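Local structure of prolyl-tRNA synthetase (6UYH) at residues P158-R163 against S272-G277; T146-W151 against F165-G170. The protein probably attaches proline to its cognate tRNA through an ATP-dependent, class II aminoacyl-tRNA synthetase reaction, and is held here with halofuginone and an ATP analogue. All coordinates share one frame; numbering follows the deposited sequence. Where two conformers were deposited one is given.

Interaction 1. Residues P158-R163 against S272-G277; sequences PFIRSR and STRTLG. With ANP (phosphoaminophosphonic acid-adenylate ester), chain C.
R274, the motif 3 arginine of class II synthetases, grips the carbonyl oxygen of I160 side-on, NE and NH2 both lying 2.9 Å from I160 O. With CG anti to the backbone N (chi1 166°) and a bend at chi3 (-65°), the chain turns its guanidinium edge to the motif 2 loop holding 158-163. NE uses a lone pair in the carbonyl plane; NH2 is tilted from it. R274 NH2 also reaches O3G of AMPPNP at 2.8 Å, joined there by NH1. R161 runs alongside, its guanidinium 75° from that of R274; NH1 gives O2G a nearly straight bond, while the side chain of E152 and the C-terminal carboxylate of Y513 form salt bridges with NH1 and NH2 respectively. S162 N donates to adenine N1 and S162 O accepts from N6; S272 OG, which also accepts a capping bond from R274 N at the turn into the helix, donates to N3. A water ties F159 O to S162 OG and T273 OG1. Farther out, L276 CB sits over the F159 ring, 4.1 Å from its centroid. Helix 274-283 thereby abuts the loop between strands 140-149 and 164-174, with helices 22-32 and 49-67 covering F159.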
loop_
_atom_site.group_PDB
_atom_site.type_symbol
_atom_site.label_atom_id
_atom_site.label_comp_id
_atom_site.label_asym_id
_atom_site.label_seq_id
_atom_site.Cartn_x
_atom_site.Cartn_y
_atom_site.Cartn_z
ATOM N N PRO A 158 -6.758 20.059 1.726
ATOM C CA PRO A 158 -6.369 18.807 2.384
ATOM C C PRO A 158 -7.418 17.729 2.157
ATOM O O PRO A 158 -8.619 17.978 2.278
ATOM C CB PRO A 158 -6.261 19.205 3.861
ATOM C CG PRO A 158 -5.840 20.662 3.801
ATOM C CD PRO A 158 -6.617 21.231 2.615
ATOM N N PHE A 159 -6.945 16.545 1.754
ATOM C CA PHE A 159 -7.725 15.363 1.399
ATOM C C PHE A 159 -8.554 15.541 0.128
ATOM O O PHE A 159 -8.477 14.693 -0.760
ATOM C CB PHE A 159 -8.649 14.917 2.541
ATOM C CG PHE A 159 -7.927 14.608 3.821
ATOM C CD1 PHE A 159 -6.982 13.586 3.882
ATOM C CD2 PHE A 159 -8.199 15.327 4.967
ATOM C CE1 PHE A 159 -6.308 13.303 5.068
ATOM C CE2 PHE A 159 -7.540 15.044 6.162
ATOM C CZ PHE A 159 -6.594 14.023 6.211
ATOM N N ILE A 160 -9.332 16.630 0.018
ATOM C CA ILE A 160 -10.282 16.754 -1.091
ATOM C C ILE A 160 -9.563 16.910 -2.422
ATOM O O ILE A 160 -10.005 16.367 -3.448
ATOM C CB ILE A 160 -11.232 17.943 -0.862
ATOM C CG1 ILE A 160 -12.004 17.781 0.449
ATOM C CG2 ILE A 160 -12.177 18.094 -2.066
ATOM C CD1 ILE A 160 -12.979 16.615 0.455
ATOM N N ARG A 161 -8.493 17.711 -2.450
ATOM C CA ARG A 161 -7.812 18.042 -3.706
ATOM C C ARG A 161 -6.335 18.274 -3.385
ATOM O O ARG A 161 -5.933 19.387 -3.048
ATOM C CB ARG A 161 -8.426 19.261 -4.380
ATOM C CG ARG A 161 -7.835 19.506 -5.781
ATOM C CD ARG A 161 -8.462 20.697 -6.490
ATOM N NE ARG A 161 -9.899 20.504 -6.660
ATOM C CZ ARG A 161 -10.442 19.631 -7.504
ATOM N NH1 ARG A 161 -9.669 18.872 -8.273
ATOM N NH2 ARG A 161 -11.764 19.515 -7.579
ATOM N N SER A 162 -5.540 17.213 -3.494
ATOM C CA SER A 162 -4.113 17.313 -3.222
ATOM C C SER A 162 -3.335 16.977 -4.489
ATOM O O SER A 162 -3.847 16.312 -5.393
ATOM C CB SER A 162 -3.702 16.415 -2.039
ATOM O OG SER A 162 -4.046 15.047 -2.224
ATOM N N ARG A 163 -2.102 17.488 -4.579
ATOM C CA ARG A 163 -1.310 17.268 -5.794
ATOM C C ARG A 163 -0.722 15.868 -5.852
ATOM O O ARG A 163 -0.536 15.320 -6.949
ATOM C CB ARG A 163 -0.214 18.327 -5.916
ATOM C CG ARG A 163 -0.790 19.677 -6.349
ATOM C CD ARG A 163 0.299 20.698 -6.577
ATOM N NE ARG A 163 -0.152 21.770 -7.456
ATOM C CZ ARG A 163 0.582 22.836 -7.752
ATOM N NH1 ARG A 163 1.790 22.968 -7.224
ATOM N NH2 ARG A 163 0.106 23.769 -8.568
ATOM N N SER A 272 -10.575 7.645 -3.836
ATOM C CA SER A 272 -9.329 8.220 -3.303
ATOM C C SER A 272 -9.455 8.620 -1.833
ATOM O O SER A 272 -10.526 8.535 -1.221
ATOM C CB SER A 272 -8.920 9.459 -4.100
ATOM O OG SER A 272 -9.685 10.576 -3.672
ATOM N N THR A 273 -8.344 9.145 -1.299
ATOM C CA THR A 273 -8.300 9.713 0.043
ATOM C C THR A 273 -9.141 10.984 0.180
ATOM O O THR A 273 -9.233 11.525 1.287
ATOM C CB THR A 273 -6.842 9.971 0.453
ATOM O OG1 THR A 273 -6.087 10.514 -0.647
ATOM C CG2 THR A 273 -6.196 8.644 0.918
ATOM N N ARG A 274 -9.763 11.455 -0.904
ATOM C CA ARG A 274 -10.830 12.443 -0.782
ATOM C C ARG A 274 -11.895 11.984 0.212
ATOM O O ARG A 274 -12.487 12.808 0.923
ATOM C CB ARG A 274 -11.439 12.705 -2.172
ATOM C CG ARG A 274 -12.760 13.456 -2.161
ATOM C CD ARG A 274 -13.186 13.814 -3.589
ATOM N NE ARG A 274 -12.255 14.750 -4.204
ATOM C CZ ARG A 274 -12.424 15.272 -5.405
ATOM N NH1 ARG A 274 -13.513 14.964 -6.113
ATOM N NH2 ARG A 274 -11.513 16.109 -5.888
ATOM N N THR A 275 -12.138 10.675 0.278
ATOM C CA THR A 275 -13.075 10.095 1.242
ATOM C C THR A 275 -12.855 10.625 2.649
ATOM O O THR A 275 -13.820 10.913 3.369
ATOM C CB THR A 275 -12.934 8.567 1.262
ATOM O OG1 THR A 275 -11.549 8.210 1.385
ATOM C CG2 THR A 275 -13.495 7.967 -0.008
ATOM N N LEU A 276 -11.592 10.737 3.066
ATOM C CA LEU A 276 -11.293 11.197 4.421
ATOM C C LEU A 276 -11.742 12.642 4.619
ATOM O O LEU A 276 -12.239 13.005 5.691
ATOM C CB LEU A 276 -9.796 11.070 4.713
ATOM C CG LEU A 276 -9.301 9.723 5.259
ATOM C CD1 LEU A 276 -9.558 8.614 4.269
ATOM C CD2 LEU A 276 -7.828 9.805 5.579
ATOM N N GLY A 277 -11.541 13.485 3.603
ATOM C CA GLY A 277 -11.972 14.872 3.708
ATOM C C GLY A 277 -13.477 14.998 3.828
ATOM O O GLY A 277 -13.985 15.782 4.637
HETATM P PG ANP C . -12.287 16.390 -10.049
HETATM O O1G ANP C . -13.248 17.322 -10.623
HETATM O O2G ANP C . -10.828 16.901 -10.406
HETATM O O3G ANP C . -12.551 16.379 -8.494
HETATM P PB ANP C . -11.612 13.977 -11.694
HETATM O O1B ANP C . -12.329 13.745 -12.939
HETATM O O2B ANP C . -10.262 14.696 -12.000
HETATM N N3B ANP C . -12.482 14.859 -10.611
HETATM P PA ANP C . -10.953 11.170 -11.462
HETATM O O1A ANP C . -12.082 10.531 -12.171
HETATM O O2A ANP C . -9.753 11.256 -12.347
HETATM O O3A ANP C . -11.300 12.641 -10.972
HETATM O "O5'" ANP C . -10.499 10.461 -10.089
HETATM C "C5'" ANP C . -11.189 9.418 -9.363
HETATM C "C4'" ANP C . -11.594 9.995 -8.032
HETATM O "O4'" ANP C . -10.427 10.489 -7.337
HETATM C "C3'" ANP C . -12.508 11.204 -8.156
HETATM O "O3'" ANP C . -13.864 10.795 -8.282
HETATM C "C2'" ANP C . -12.251 11.956 -6.850
HETATM O "O2'" ANP C . -13.139 11.506 -5.835
HETATM C "C1'" ANP C . -10.780 11.610 -6.543
HETATM N N9 ANP C . -9.848 12.691 -6.837
HETATM C C8 ANP C . -9.670 13.329 -8.038
HETATM N N7 ANP C . -8.754 14.266 -8.018
HETATM C C5 ANP C . -8.293 14.245 -6.708
HETATM C C6 ANP C . -7.316 15.000 -6.036
HETATM N N6 ANP C . -6.553 15.926 -6.622
HETATM N N1 ANP C . -7.126 14.748 -4.721
HETATM C C2 ANP C . -7.849 13.786 -4.139
HETATM N N3 ANP C . -8.782 12.998 -4.675
HETATM C C4 ANP C . -8.962 13.282 -5.970
HETATM O O HOH W 1 -6.130 13.242 -0.820
#

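Interaction 2. Residues T146-W151 against F165-G170; sequences TNVVRW and FYWQEG. With ANP (phosphoaminophosphonic acid-adenylate ester), chain C; HFG (7-bromo-6-chloro-3-{3-[(2R,3S)-3-hydroxypiperidin-2-yl]-2-oxopropyl}quinazolin-4(3H)-one), chain D.
In one of its two conformers, V148 holds CG1 anti to the backbone N (chi1 -165°) and CG2 faces W167, while F165 and W167 both hold CG between backbone N and carbonyl carbon (chi1 60° and 75°), laying their rings across the valine. The pairing is the strand-loop-strand of motif 2 in the antiparallel sheet of the class II core, with R150 as its arginine: T146 with W167 and V148 with F165 are hydrogen-bonded pairs, and N147 with Y166 the non-hydrogen-bonded pair between them. V148 N gives F165 O a bond of 2.8 Å. V148 CB lies over one face of F165, 3.8 Å from the centroid, and adenine covers the opposite face, with C6 3.4 Å from CD2. In the same conformer V148 CG2 sits almost centrally over the five-membered ring of W167, and E169 CB backs the other face. Beyond the strand, R150 extends past the F165 edge, its guanidinium nearly perpendicular to that ring. F165 CZ lies at one guanidinium face, N1 of the halofuginone quinazolinone over the centre of the opposite face, and P118 O binds NE. N147 CB touches Y166 CE1, and L78 and M75 of the second subunit pack on N147 and Y166. R150 closes on the alpha-phosphate with NH1 at 2.9 Å and NH2 at 2.8 Å from O2A of AMPPNP.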
loop_
_atom_site.group_PDB
_atom_site.type_symbol
_atom_site.label_atom_id
_atom_site.label_comp_id
_atom_site.label_asym_id
_atom_site.label_seq_id
_atom_site.Cartn_x
_atom_site.Cartn_y
_atom_site.Cartn_z
ATOM N N THR A 146 -2.403 2.857 -5.113
ATOM C CA THR A 146 -1.219 3.591 -5.545
ATOM C C THR A 146 -1.329 5.059 -5.168
ATOM O O THR A 146 -2.411 5.571 -4.841
ATOM C CB THR A 146 -1.000 3.527 -7.074
ATOM O OG1 THR A 146 -2.015 4.301 -7.726
ATOM C CG2 THR A 146 -1.078 2.129 -7.607
ATOM N N ASN A 147 -0.195 5.755 -5.276
ATOM C CA ASN A 147 -0.201 7.214 -5.269
ATOM C C ASN A 147 -0.340 7.764 -6.687
ATOM O O ASN A 147 0.021 7.121 -7.666
ATOM C CB ASN A 147 1.052 7.779 -4.576
ATOM C CG ASN A 147 2.350 7.289 -5.176
ATOM O OD1 ASN A 147 2.401 6.284 -5.873
ATOM N ND2 ASN A 147 3.426 8.001 -4.873
ATOM N N VAL A 148 -0.888 8.972 -6.775
ATOM C CA VAL A 148 -1.208 9.632 -8.034
ATOM C C VAL A 148 -0.717 11.067 -7.932
ATOM O O VAL A 148 -0.791 11.671 -6.858
ATOM C CB VAL A 148 -2.731 9.611 -8.306
ATOM C CG1 VAL A 148 -3.013 9.952 -9.749
ATOM C CG2 VAL A 148 -3.328 8.255 -7.932
ATOM N N VAL A 149 -0.226 11.622 -9.040
ATOM C CA VAL A 149 0.288 12.992 -9.068
ATOM C C VAL A 149 -0.429 13.771 -10.156
ATOM O O VAL A 149 -0.411 13.373 -11.326
ATOM C CB VAL A 149 1.807 13.040 -9.300
ATOM C CG1 VAL A 149 2.279 14.493 -9.444
ATOM C CG2 VAL A 149 2.547 12.329 -8.155
ATOM N N ARG A 150 -1.039 14.891 -9.778
ATOM C CA ARG A 150 -1.610 15.827 -10.743
ATOM C C ARG A 150 -1.276 17.239 -10.292
ATOM O O ARG A 150 -1.562 17.609 -9.149
ATOM C CB ARG A 150 -3.134 15.670 -10.859
ATOM C CG ARG A 150 -3.579 14.298 -11.334
ATOM C CD ARG A 150 -5.077 14.103 -11.200
ATOM N NE ARG A 150 -5.457 12.762 -11.638
ATOM C CZ ARG A 150 -6.710 12.323 -11.715
ATOM N NH1 ARG A 150 -7.716 13.122 -11.376
ATOM N NH2 ARG A 150 -6.952 11.080 -12.122
ATOM N N TRP A 151 -0.677 18.025 -11.180
ATOM C CA TRP A 151 -0.351 19.407 -10.841
ATOM C C TRP A 151 -1.619 20.254 -10.969
ATOM O O TRP A 151 -1.816 21.016 -11.915
ATOM C CB TRP A 151 0.792 19.925 -11.698
ATOM C CG TRP A 151 1.834 20.554 -10.848
ATOM C CD1 TRP A 151 2.181 21.874 -10.812
ATOM C CD2 TRP A 151 2.629 19.903 -9.851
ATOM N NE1 TRP A 151 3.167 22.080 -9.877
ATOM C CE2 TRP A 151 3.456 20.887 -9.269
ATOM C CE3 TRP A 151 2.730 18.585 -9.398
ATOM C CZ2 TRP A 151 4.377 20.590 -8.266
ATOM C CZ3 TRP A 151 3.642 18.294 -8.401
ATOM C CH2 TRP A 151 4.453 19.291 -7.846
ATOM N N PHE A 165 -2.094 12.301 -4.263
ATOM C CA PHE A 165 -3.153 11.660 -3.495
ATOM C C PHE A 165 -3.025 10.156 -3.646
ATOM O O PHE A 165 -2.213 9.655 -4.424
ATOM C CB PHE A 165 -4.560 12.183 -3.894
ATOM C CG PHE A 165 -4.946 11.977 -5.342
ATOM C CD1 PHE A 165 -5.724 10.886 -5.712
ATOM C CD2 PHE A 165 -4.602 12.910 -6.312
ATOM C CE1 PHE A 165 -6.134 10.708 -7.024
ATOM C CE2 PHE A 165 -5.010 12.741 -7.644
ATOM C CZ PHE A 165 -5.773 11.632 -7.991
ATOM N N TYR A 166 -3.809 9.432 -2.859
ATOM C CA TYR A 166 -3.770 7.974 -2.837
ATOM C C TYR A 166 -5.139 7.459 -3.246
ATOM O O TYR A 166 -6.161 8.050 -2.884
ATOM C CB TYR A 166 -3.366 7.463 -1.440
ATOM C CG TYR A 166 -2.109 8.164 -0.995
ATOM C CD1 TYR A 166 -0.874 7.728 -1.432
ATOM C CD2 TYR A 166 -2.160 9.315 -0.206
ATOM C CE1 TYR A 166 0.299 8.390 -1.071
ATOM C CE2 TYR A 166 -0.984 9.991 0.165
ATOM C CZ TYR A 166 0.234 9.526 -0.286
ATOM O OH TYR A 166 1.405 10.172 0.070
ATOM N N TRP A 167 -5.165 6.380 -4.023
ATOM C CA TRP A 167 -6.446 5.841 -4.467
ATOM C C TRP A 167 -6.303 4.346 -4.696
ATOM O O TRP A 167 -5.223 3.771 -4.533
ATOM C CB TRP A 167 -6.960 6.567 -5.719
ATOM C CG TRP A 167 -6.295 6.264 -7.064
ATOM C CD1 TRP A 167 -5.250 5.406 -7.330
ATOM C CD2 TRP A 167 -6.646 6.861 -8.315
ATOM N NE1 TRP A 167 -4.954 5.434 -8.682
ATOM C CE2 TRP A 167 -5.798 6.316 -9.303
ATOM C CE3 TRP A 167 -7.613 7.801 -8.699
ATOM C CZ2 TRP A 167 -5.879 6.689 -10.645
ATOM C CZ3 TRP A 167 -7.694 8.172 -10.029
ATOM C CH2 TRP A 167 -6.829 7.617 -10.984
ATOM N N GLN A 168 -7.414 3.710 -5.049
ATOM C CA GLN A 168 -7.368 2.479 -5.822
ATOM C C GLN A 168 -7.921 2.817 -7.193
ATOM O O GLN A 168 -8.827 3.650 -7.310
ATOM C CB GLN A 168 -8.180 1.331 -5.205
ATOM C CG GLN A 168 -9.680 1.634 -4.937
ATOM C CD GLN A 168 -10.602 1.599 -6.178
ATOM O OE1 GLN A 168 -11.615 2.308 -6.217
ATOM N NE2 GLN A 168 -10.275 0.755 -7.169
ATOM N N GLU A 169 -7.350 2.203 -8.227
ATOM C CA GLU A 169 -7.935 2.244 -9.561
ATOM C C GLU A 169 -8.112 0.813 -10.051
ATOM O O GLU A 169 -7.168 0.008 -10.022
ATOM C CB GLU A 169 -7.085 3.084 -10.546
ATOM C CG GLU A 169 -5.624 2.634 -10.649
ATOM C CD GLU A 169 -4.811 3.509 -11.586
ATOM O OE1 GLU A 169 -3.662 3.848 -11.222
ATOM O OE2 GLU A 169 -5.317 3.847 -12.678
ATOM N N GLY A 170 -9.327 0.496 -10.481
ATOM C CA GLY A 170 -9.651 -0.808 -11.034
ATOM C C GLY A 170 -9.856 -0.665 -12.532
ATOM O O GLY A 170 -10.399 0.334 -12.991
HETATM P PG ANP C . -12.287 16.390 -10.049
HETATM O O1G ANP C . -13.248 17.322 -10.623
HETATM O O2G ANP C . -10.828 16.901 -10.406
HETATM O O3G ANP C . -12.551 16.379 -8.494
HETATM P PB ANP C . -11.612 13.977 -11.694
HETATM O O1B ANP C . -12.329 13.745 -12.939
HETATM O O2B ANP C . -10.262 14.696 -12.000
HETATM N N3B ANP C . -12.482 14.859 -10.611
HETATM P PA ANP C . -10.953 11.170 -11.462
HETATM O O1A ANP C . -12.082 10.531 -12.171
HETATM O O2A ANP C . -9.753 11.256 -12.347
HETATM O O3A ANP C . -11.300 12.641 -10.972
HETATM O "O5'" ANP C . -10.499 10.461 -10.089
HETATM C "C5'" ANP C . -11.189 9.418 -9.363
HETATM C "C4'" ANP C . -11.594 9.995 -8.032
HETATM O "O4'" ANP C . -10.427 10.489 -7.337
HETATM C "C3'" ANP C . -12.508 11.204 -8.156
HETATM O "O3'" ANP C . -13.864 10.795 -8.282
HETATM C "C2'" ANP C . -12.251 11.956 -6.850
HETATM O "O2'" ANP C . -13.139 11.506 -5.835
HETATM C "C1'" ANP C . -10.780 11.610 -6.543
HETATM N N9 ANP C . -9.848 12.691 -6.837
HETATM C C8 ANP C . -9.670 13.329 -8.038
HETATM N N7 ANP C . -8.754 14.266 -8.018
HETATM C C5 ANP C . -8.293 14.245 -6.708
HETATM C C6 ANP C . -7.316 15.000 -6.036
HETATM N N6 ANP C . -6.553 15.926 -6.622
HETATM N N1 ANP C . -7.126 14.748 -4.721
HETATM C C2 ANP C . -7.849 13.786 -4.139
HETATM N N3 ANP C . -8.782 12.998 -4.675
HETATM C C4 ANP C . -8.962 13.282 -5.970
HETATM O "O4'" HFG D . -8.320 9.313 -14.300
HETATM C C21 HFG D . -9.303 9.473 -14.995
HETATM C "C3'" HFG D . -10.216 8.327 -15.363
HETATM C "C2'" HFG D . -10.235 7.147 -14.382
HETATM N "N1'" HFG D . -8.956 6.426 -14.342
HETATM C "C6'" HFG D . -9.036 5.214 -13.517
HETATM C "C5'" HFG D . -9.426 5.524 -12.097
HETATM C "C4'" HFG D . -10.724 6.336 -12.062
HETATM C C39 HFG D . -10.624 7.555 -12.960
HETATM O "O7'" HFG D . -11.878 8.246 -12.974
HETATM C "C1'" HFG D . -9.663 10.856 -15.559
HETATM N N3 HFG D . -8.503 11.743 -15.613
HETATM C C4 HFG D . -7.506 11.449 -16.533
HETATM O O11 HFG D . -7.614 10.511 -17.302
HETATM C C10 HFG D . -6.337 12.333 -16.442
HETATM C C5 HFG D . -5.262 12.166 -17.313
HETATM C C2 HFG D . -8.385 12.776 -14.722
HETATM N N1 HFG D . -7.375 13.560 -14.599
HETATM C C9 HFG D . -6.305 13.333 -15.467
HETATM C C8 HFG D . -5.167 14.127 -15.328
HETATM C C7 HFG D . -4.096 13.928 -16.185
HETATM BR BR1 HFG D . -2.530 14.952 -15.901
HETATM C C6 HFG D . -4.155 12.982 -17.186
HETATM CL CL1 HFG D . -2.869 12.821 -18.345
#

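Overall arrangement
The two interactions, with centres about 10 Å apart, both line the site of one AMPPNP molecule, which T238, Q235 and E152 also contact. Interaction 1 supplies the adenine contacts along the base edge and the gamma-phosphate arginines; interaction 2 supplies the stacking face and R150 at the alpha-phosphate, then continues to halofuginone, whose O4' lies 3.1 Å from R150 NH2. Their segments alternate along the chain and are directly joined: R163 O lies 2.9 Å from R150 N, and T273 N lies 2.9 Å from Y166 O, both probable hydrogen bonds. Loop 158-163 thus reaches 146-151 as well as 272-277, and strand 165-170 likewise reaches both. The side chains of R161 and R150 each lie about 4 Å from a bound magnesium ion.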